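Local coordinates for protein response regulator (Caulobacter vibrioides, PDB 3T0Y) that probably acts, through its sigma-factor-like domain, in general stress signalling of the PhyR type by binding an anti-sigma factor in place of the sigma factor, at residues Thr112-Ile117 with Gly123-Leu128. Residues are numbered along the deposited sequence; the frame is centred on the assembly and turned at random. Where two conformers were deposited one is given.
Sequences TEAAQI and GEVERL
Val125 faces Ala114 and Ala115 where helix 111-118 meets helix 122-140, a pair consistent with the helix-turn-helix expected of the sigma-like domain of this PhyR-family protein. Glu124 turns along its own helix instead of across the gap. Glu124 OE1 takes Arg127 NE, one turn on, at 3.0 Å in a salt bridge; the oxygen lies close to the guanidinium plane at its edge, while the donor comes in on the syn side, 34° out of the carboxylate plane. Val125 then carries the contact with both methyls. With CG1 anti to the backbone N (chi1 165°), the other methyl is turned onto the backbone of the first helix, Val125 CG2 lying 3.6 Å from Ala115 CA. Val125 CG2 also passes Ala115 CB at 3.9 Å. Val125 CG1 lies 4.4 Å from Ala114 CB, a looser contact. These short alanines let the backbones approach, the CA atoms of Ala115 and Val125 being 6.1 Å apart. Further along, Leu128 packs on Ser97 and Ala100 of helix 95-106, against which Ala114 and Ile117 also rest, so a third helix joins the two. On the far flank of the first helix, Gln116 folds back, Gln116 NE2 giving a hydrogen bond to Thr112 O at 3.3 Å. No hydrogen bond or salt bridge links the two segments: one branched side chain against two alanines, with 104 Å² buried, makes this a small apolar junction resting on van der Waals packing that is close at a single methyl, while the Glu124-Arg127 and Gln116-Thr112 bonds each stay within one helix.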
loop_
_atom_site.group_PDB
_atom_site.type_symbol
_atom_site.label_atom_id
_atom_site.label_comp_id
_atom_site.label_asym_id
_atom_site.label_seq_id
_atom_site.Cartn_x
_atom_site.Cartn_y
_atom_site.Cartn_z
ATOM N N THR C 112 4.863 -13.497 -18.265
ATOM C CA THR C 112 3.911 -13.267 -19.362
ATOM C C THR C 112 2.497 -13.239 -18.796
ATOM O O THR C 112 1.675 -12.396 -19.156
ATOM C CB THR C 112 3.957 -14.396 -20.418
ATOM O OG1 THR C 112 5.210 -14.375 -21.100
ATOM C CG2 THR C 112 2.815 -14.246 -21.430
ATOM N N GLU C 113 2.205 -14.183 -17.917
ATOM C CA GLU C 113 0.874 -14.238 -17.339
ATOM C C GLU C 113 0.670 -12.986 -16.478
ATOM O O GLU C 113 -0.400 -12.393 -16.485
ATOM C CB GLU C 113 0.703 -15.513 -16.510
ATOM C CG GLU C 113 0.593 -16.766 -17.342
ATOM C CD GLU C 113 0.676 -18.039 -16.515
ATOM O OE1 GLU C 113 1.282 -18.022 -15.429
ATOM O OE2 GLU C 113 0.127 -19.072 -16.950
ATOM N N ALA C 114 1.706 -12.564 -15.759
ATOM C CA ALA C 114 1.584 -11.372 -14.909
ATOM C C ALA C 114 1.268 -10.139 -15.767
ATOM O O ALA C 114 0.529 -9.258 -15.355
ATOM C CB ALA C 114 2.852 -11.155 -14.077
ATOM N N ALA C 115 1.814 -10.111 -16.972
ATOM C CA ALA C 115 1.539 -9.049 -17.934
ATOM C C ALA C 115 0.064 -9.028 -18.303
ATOM O O ALA C 115 -0.549 -7.966 -18.356
ATOM C CB ALA C 115 2.404 -9.235 -19.202
ATOM N N GLN C 116 -0.516 -10.198 -18.562
ATOM C CA GLN C 116 -1.947 -10.256 -18.850
ATOM C C GLN C 116 -2.741 -9.756 -17.652
ATOM O O GLN C 116 -3.691 -8.967 -17.787
ATOM C CB GLN C 116 -2.373 -11.677 -19.192
ATOM C CG GLN C 116 -1.450 -12.352 -20.194
ATOM C CD GLN C 116 -1.241 -11.492 -21.422
ATOM O OE1 GLN C 116 -2.204 -11.147 -22.114
ATOM N NE2 GLN C 116 0.018 -11.106 -21.682
ATOM N N ILE C 117 -2.341 -10.223 -16.475
ATOM C CA ILE C 117 -3.053 -9.891 -15.263
ATOM C C ILE C 117 -3.039 -8.368 -15.024
ATOM O O ILE C 117 -4.063 -7.760 -14.723
ATOM C CB ILE C 117 -2.471 -10.683 -14.057
ATOM C CG1 ILE C 117 -2.856 -12.165 -14.170
ATOM C CG2 ILE C 117 -2.956 -10.094 -12.746
ATOM C CD1 ILE C 117 -2.070 -13.104 -13.237
ATOM N N GLY C 123 7.799 -5.499 -20.931
ATOM C CA GLY C 123 8.954 -4.767 -20.428
ATOM C C GLY C 123 8.600 -4.044 -19.148
ATOM O O GLY C 123 9.392 -3.996 -18.207
ATOM N N GLU C 124 7.387 -3.498 -19.111
ATOM C CA GLU C 124 6.876 -2.840 -17.914
ATOM C C GLU C 124 6.883 -3.840 -16.753
ATOM O O GLU C 124 7.301 -3.517 -15.642
ATOM C CB GLU C 124 5.464 -2.305 -18.175
ATOM C CG GLU C 124 4.708 -1.805 -16.954
ATOM C CD GLU C 124 5.263 -0.502 -16.373
ATOM O OE1 GLU C 124 6.421 -0.137 -16.693
ATOM O OE2 GLU C 124 4.538 0.155 -15.581
ATOM N N VAL C 125 6.451 -5.069 -17.018
ATOM C CA VAL C 125 6.447 -6.086 -15.970
ATOM C C VAL C 125 7.839 -6.422 -15.426
ATOM O O VAL C 125 8.003 -6.557 -14.216
ATOM C CB VAL C 125 5.763 -7.389 -16.433
ATOM C CG1 VAL C 125 6.094 -8.532 -15.466
ATOM C CG2 VAL C 125 4.281 -7.168 -16.508
ATOM N N GLU C 126 8.843 -6.584 -16.294
ATOM C CA GLU C 126 10.198 -6.869 -15.822
ATOM C C GLU C 126 10.764 -5.652 -15.084
ATOM O O GLU C 126 11.499 -5.787 -14.120
ATOM C CB GLU C 126 11.125 -7.293 -16.971
ATOM C CG GLU C 126 10.751 -8.625 -17.656
ATOM C CD GLU C 126 11.055 -9.866 -16.805
ATOM O OE1 GLU C 126 10.341 -10.108 -15.809
ATOM O OE2 GLU C 126 12.001 -10.616 -17.142
ATOM N N ARG C 127 10.403 -4.462 -15.547
ATOM C CA ARG C 127 10.853 -3.247 -14.876
ATOM C C ARG C 127 10.340 -3.289 -13.451
ATOM O O ARG C 127 11.095 -3.126 -12.489
ATOM C CB ARG C 127 10.309 -1.992 -15.583
ATOM C CG ARG C 127 10.696 -0.679 -14.894
ATOM C CD ARG C 127 10.020 0.555 -15.510
ATOM N NE ARG C 127 8.694 0.844 -14.950
ATOM C CZ ARG C 127 8.474 1.289 -13.710
ATOM N NH1 ARG C 127 9.484 1.481 -12.867
ATOM N NH2 ARG C 127 7.232 1.527 -13.306
ATOM N N LEU C 128 9.031 -3.514 -13.338
ATOM C CA LEU C 128 8.346 -3.515 -12.056
ATOM C C LEU C 128 8.963 -4.516 -11.095
ATOM O O LEU C 128 9.212 -4.199 -9.951
ATOM C CB LEU C 128 6.858 -3.784 -12.258
ATOM C CG LEU C 128 6.106 -2.551 -12.747
ATOM C CD1 LEU C 128 4.681 -2.910 -13.143
ATOM C CD2 LEU C 128 6.122 -1.488 -11.650
#